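Local coordinates for Glyoxalase/bleomycin resistance protein/dioxygenase (Vibrio splendidus, PDB 2RK9), which is of unproven specific function but belongs to the glyoxalase/bleomycin resistance protein/dioxygenase superfamily, whose members bind bleomycin-type antibiotics or catalyse metal-dependent reactions, at residues Leu67-Val75 / Val122-Phe130. The protein carries 1 engineered substitution. Numbering follows the deposited sequence.
Sequences LEFPLGSGV and VQTPDGYLF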
ATOM      1  N   LEU B  67       1.368  16.907  -7.167  1.00 17.70           N
ATOM      2  CA  LEU B  67       2.337  16.223  -6.305  1.00 15.98           C
ATOM      3  C   LEU B  67       3.136  17.213  -5.454  1.00 16.53           C
ATOM      4  O   LEU B  67       3.926  17.974  -5.994  1.00 15.83           O
ATOM      5  CB  LEU B  67       3.295  15.369  -7.142  1.00 18.12           C
ATOM      6  CG  LEU B  67       2.664  14.259  -7.986  1.00 21.95           C
ATOM      7  CD1 LEU B  67       3.729  13.503  -8.766  1.00 20.00           C
ATOM      8  CD2 LEU B  67       1.866  13.306  -7.109  1.00 20.00           C
ATOM      9  N   GLU B  68       2.860  17.198  -4.191  1.00 15.19           N
ATOM     10  CA  GLU B  68       3.489  18.113  -3.248  1.00 15.19           C
ATOM     11  C   GLU B  68       3.715  17.443  -1.897  1.00 13.51           C
ATOM     12  O   GLU B  68       2.826  16.729  -1.431  1.00 12.58           O
ATOM     13  CB  GLU B  68       2.643  19.377  -3.084  1.00 18.83           C
ATOM     14  CG  GLU B  68       2.442  20.159  -4.371  1.00 24.32           C
ATOM     15  CD  GLU B  68       1.591  21.398  -4.175  1.00 20.00           C
ATOM     16  OE1 GLU B  68       1.163  21.648  -3.028  1.00 20.00           O
ATOM     17  OE2 GLU B  68       1.351  22.118  -5.166  1.00 20.00           O
ATOM     18  N   PHE B  69       4.881  17.625  -1.313  1.00 11.00           N
ATOM     19  CA  PHE B  69       5.183  17.016  -0.018  1.00  9.63           C
ATOM     20  C   PHE B  69       4.179  17.523   1.016  1.00  9.36           C
ATOM     21  O   PHE B  69       3.897  18.715   1.077  1.00 10.11           O
ATOM     22  CB  PHE B  69       6.598  17.387   0.429  1.00  9.51           C
ATOM     23  CG  PHE B  69       6.930  16.915   1.816  1.00  9.63           C
ATOM     24  CD1 PHE B  69       7.506  15.665   2.024  1.00 11.20           C
ATOM     25  CD2 PHE B  69       6.648  17.713   2.921  1.00 11.67           C
ATOM     26  CE1 PHE B  69       7.798  15.218   3.312  1.00  9.85           C
ATOM     27  CE2 PHE B  69       6.935  17.272   4.213  1.00 11.92           C
ATOM     28  CZ  PHE B  69       7.510  16.026   4.407  1.00 11.92           C
ATOM     29  N   PRO B  70       3.648  16.631   1.864  1.00  8.92           N
ATOM     30  CA  PRO B  70       3.908  15.187   1.916  1.00  7.88           C
ATOM     31  C   PRO B  70       2.950  14.390   1.035  1.00  7.60           C
ATOM     32  O   PRO B  70       1.773  14.706   0.945  1.00  8.39           O
ATOM     33  CB  PRO B  70       3.722  14.872   3.393  1.00  7.98           C
ATOM     34  CG  PRO B  70       2.571  15.770   3.751  1.00  8.41           C
ATOM     35  CD  PRO B  70       2.922  17.074   3.069  1.00  8.11           C
ATOM     36  N   LEU B  71       3.464  13.357   0.382  1.00  6.96           N
ATOM     37  CA  LEU B  71       2.634  12.516  -0.469  1.00  5.71           C
ATOM     38  C   LEU B  71       1.997  11.409   0.360  1.00  6.50           C
ATOM     39  O   LEU B  71       2.382  11.191   1.510  1.00  7.01           O
ATOM     40  CB  LEU B  71       3.476  11.891  -1.580  1.00  7.65           C
ATOM     41  CG  LEU B  71       4.112  12.869  -2.560  1.00  8.05           C
ATOM     42  CD1 LEU B  71       5.059  12.109  -3.486  1.00  8.10           C
ATOM     43  CD2 LEU B  71       3.014  13.583  -3.353  1.00  8.29           C
ATOM     44  N   GLY B  72       1.014  10.733  -0.235  1.00  6.27           N
ATOM     45  CA  GLY B  72       0.334   9.626   0.421  1.00  7.02           C
ATOM     46  C   GLY B  72      -0.634   9.950   1.547  1.00  7.35           C
ATOM     47  O   GLY B  72      -0.940   9.078   2.361  1.00  7.60           O
ATOM     48  N   SER B  73      -1.131  11.180   1.602  1.00  6.37           N
ATOM     49  CA  SER B  73      -2.051  11.548   2.669  1.00  7.39           C
ATOM     50  C   SER B  73      -3.201  10.555   2.775  1.00  7.94           C
ATOM     51  O   SER B  73      -3.774  10.139   1.769  1.00  8.41           O
ATOM     52  CB  SER B  73      -2.609  12.959   2.448  1.00  9.80           C
ATOM     53  OG  SER B  73      -3.350  13.033   1.243  1.00 14.94           O
ATOM     54  N   GLY B  74      -3.514  10.169   4.008  1.00  7.16           N
ATOM     55  CA  GLY B  74      -4.591   9.232   4.255  1.00  6.56           C
ATOM     56  C   GLY B  74      -4.170   7.776   4.247  1.00  6.89           C
ATOM     57  O   GLY B  74      -4.951   6.905   4.629  1.00  6.82           O
ATOM     58  N   VAL B  75      -2.945   7.502   3.806  1.00  6.33           N
ATOM     59  CA  VAL B  75      -2.457   6.125   3.753  1.00  8.27           C
ATOM     60  C   VAL B  75      -1.408   5.788   4.811  1.00  8.37           C
ATOM     61  O   VAL B  75      -0.480   6.557   5.066  1.00  8.80           O
ATOM     62  CB  VAL B  75      -1.851   5.786   2.377  1.00  7.12           C
ATOM     63  CG1 VAL B  75      -1.598   4.288   2.273  1.00  8.05           C
ATOM     64  CG2 VAL B  75      -2.776   6.230   1.285  1.00  8.09           C
ATOM     65  N   VAL B 122       7.303   5.320  10.683  1.00  8.73           N
ATOM     66  CA  VAL B 122       8.316   6.203  10.134  1.00  9.54           C
ATOM     67  C   VAL B 122       7.784   6.882   8.891  1.00  9.20           C
ATOM     68  O   VAL B 122       6.947   6.335   8.183  1.00  9.23           O
ATOM     69  CB  VAL B 122       9.610   5.430   9.767  1.00 12.19           C
ATOM     70  CG1 VAL B 122       9.352   4.477   8.620  1.00 12.82           C
ATOM     71  CG2 VAL B 122      10.715   6.404   9.410  1.00 14.90           C
ATOM     72  N   GLN B 123       8.261   8.091   8.645  1.00  9.20           N
ATOM     73  CA  GLN B 123       7.856   8.829   7.466  1.00  9.17           C
ATOM     74  C   GLN B 123       9.066   8.891   6.557  1.00  8.57           C
ATOM     75  O   GLN B 123      10.156   9.262   6.994  1.00  9.02           O
ATOM     76  CB  GLN B 123       7.423  10.246   7.834  1.00 11.14           C
ATOM     77  CG  GLN B 123       7.096  11.089   6.613  1.00 12.53           C
ATOM     78  CD  GLN B 123       6.656  12.480   6.973  1.00 16.21           C
ATOM     79  OE1 GLN B 123       7.375  13.210   7.648  1.00 18.89           O
ATOM     80  NE2 GLN B 123       5.466  12.858   6.530  1.00 18.04           N
ATOM     81  N   THR B 124       8.875   8.516   5.299  1.00  7.47           N
ATOM     82  CA  THR B 124       9.957   8.545   4.329  1.00  8.30           C
ATOM     83  C   THR B 124      10.130   9.996   3.878  1.00  8.50           C
ATOM     84  O   THR B 124       9.272  10.840   4.142  1.00  8.29           O
ATOM     85  CB  THR B 124       9.634   7.664   3.117  1.00  9.35           C
ATOM     86  OG1 THR B 124       8.634   8.299   2.310  1.00 11.14           O
ATOM     87  CG2 THR B 124       9.116   6.305   3.584  1.00 10.80           C
ATOM     88  N   PRO B 125      11.238  10.305   3.187  1.00  9.48           N
ATOM     89  CA  PRO B 125      11.479  11.679   2.724  1.00  8.22           C
ATOM     90  C   PRO B 125      10.331  12.303   1.932  1.00  8.03           C
ATOM     91  O   PRO B 125      10.096  13.512   2.007  1.00  8.75           O
ATOM     92  CB  PRO B 125      12.750  11.542   1.884  1.00  9.60           C
ATOM     93  CG  PRO B 125      13.476  10.381   2.555  1.00 10.34           C
ATOM     94  CD  PRO B 125      12.339   9.409   2.789  1.00  9.38           C
ATOM     95  N   ASP B 126       9.612  11.479   1.175  1.00  7.03           N
ATOM     96  CA  ASP B 126       8.505  11.970   0.357  1.00  7.28           C
ATOM     97  C   ASP B 126       7.215  12.203   1.135  1.00  7.21           C
ATOM     98  O   ASP B 126       6.281  12.810   0.612  1.00  8.05           O
ATOM     99  CB  ASP B 126       8.245  10.993  -0.784  1.00  7.44           C
ATOM    100  CG  ASP B 126       9.473  10.767  -1.640  1.00  8.02           C
ATOM    101  OD1 ASP B 126       9.859  11.682  -2.401  1.00  9.21           O
ATOM    102  OD2 ASP B 126      10.068   9.676  -1.540  1.00 10.35           O
ATOM    103  N   GLY B 127       7.166  11.720   2.374  1.00  7.76           N
ATOM    104  CA  GLY B 127       5.983  11.908   3.195  1.00  7.15           C
ATOM    105  C   GLY B 127       5.176  10.660   3.517  1.00  6.43           C
ATOM    106  O   GLY B 127       4.275  10.719   4.348  1.00  7.88           O
ATOM    107  N   TYR B 128       5.489   9.538   2.872  1.00  6.23           N
ATOM    108  CA  TYR B 128       4.759   8.286   3.106  1.00  5.75           C
ATOM    109  C   TYR B 128       4.940   7.741   4.521  1.00  6.97           C
ATOM    110  O   TYR B 128       6.039   7.752   5.071  1.00  6.66           O
ATOM    111  CB  TYR B 128       5.199   7.219   2.103  1.00  6.89           C
ATOM    112  CG  TYR B 128       4.976   7.619   0.668  1.00  5.94           C
ATOM    113  CD1 TYR B 128       3.685   7.762   0.153  1.00  5.94           C
ATOM    114  CD2 TYR B 128       6.056   7.859  -0.182  1.00  7.06           C
ATOM    115  CE1 TYR B 128       3.481   8.133  -1.164  1.00  6.18           C
ATOM    116  CE2 TYR B 128       5.854   8.229  -1.505  1.00  6.90           C
ATOM    117  CZ  TYR B 128       4.568   8.364  -1.985  1.00  6.41           C
ATOM    118  OH  TYR B 128       4.360   8.736  -3.286  1.00  8.45           O
ATOM    119  N   LEU B 129       3.851   7.254   5.106  1.00  5.92           N
ATOM    120  CA  LEU B 129       3.914   6.709   6.452  1.00  7.99           C
ATOM    121  C   LEU B 129       3.875   5.190   6.446  1.00  7.50           C
ATOM    122  O   LEU B 129       2.973   4.588   5.864  1.00  7.25           O
ATOM    123  CB  LEU B 129       2.756   7.239   7.292  1.00  8.50           C
ATOM    124  CG  LEU B 129       2.813   8.728   7.627  1.00 10.88           C
ATOM    125  CD1 LEU B 129       1.539   9.112   8.363  1.00 11.87           C
ATOM    126  CD2 LEU B 129       4.042   9.016   8.489  1.00 10.70           C
ATOM    127  N   PHE B 130       4.873   4.588   7.091  1.00  7.43           N
ATOM    128  CA  PHE B 130       4.987   3.139   7.202  1.00  7.61           C
ATOM    129  C   PHE B 130       4.872   2.742   8.667  1.00  8.17           C
ATOM    130  O   PHE B 130       5.544   3.314   9.529  1.00  8.74           O
ATOM    131  CB  PHE B 130       6.348   2.661   6.679  1.00  8.64           C
ATOM    132  CG  PHE B 130       6.433   2.549   5.179  1.00  8.00           C
ATOM    133  CD1 PHE B 130       6.527   1.301   4.572  1.00  7.95           C
ATOM    134  CD2 PHE B 130       6.445   3.684   4.380  1.00  7.72           C
ATOM    135  CE1 PHE B 130       6.632   1.186   3.184  1.00  8.08           C
ATOM    136  CE2 PHE B 130       6.546   3.582   3.002  1.00  7.50           C
ATOM    137  CZ  PHE B 130       6.642   2.330   2.398  1.00  7.76           C
TER
HETATM  138  O   HOH W   1       1.469  10.647   3.922  1.00 13.16           O
HETATM  139  O   HOH W   2       1.562   7.436   3.499  1.00  9.37           O
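G127 O is approached by two groups: a water oxygen lies 2.8 Å from G127 O and also within hydrogen-bonding distance of L71 O, and Q123 NE2 donates to G127 O at 3.3 Å. The Q123 bond comes in nearly square to the C=O bond, at a C=O...N angle of 102°, and tilted out of the carbonyl plane. This carbonyl lies in the β-hairpin joining strands 115-123 and 129-135 of the superfamily's mixed sheet, against the loop that leads into strand 75-80. The direct link between the two is L71 N to D126 O, 2.9 Å and almost straight at 178°, with the donor in the carbonyl plane. Its acceptor belongs to the type I turn T124-G127, closed by G127 N to T124 O.

The F69 side chain swings CG anti to its backbone N (chi1 174°), which carries CE1 to 3.1 Å from P125 O, an oblique approach. P70, after a cis peptide bond, lays CB above the centre of the F69 ring and brings it within 3.7 Å of G127 CA. On the other flank L71 crosses the Y128 side chain obliquely, CB lying 3.7 Å from CZ. The Y128 hydroxyl bonds to Y12 O of the second subunit, and the D126 carboxylate to F14 N and S19 OG there, tying this corner to the dimer interface. Farther along, where strand pairing begins, a second water accepts from L129 N and its oxygen lies 2.7 Å from V75 O.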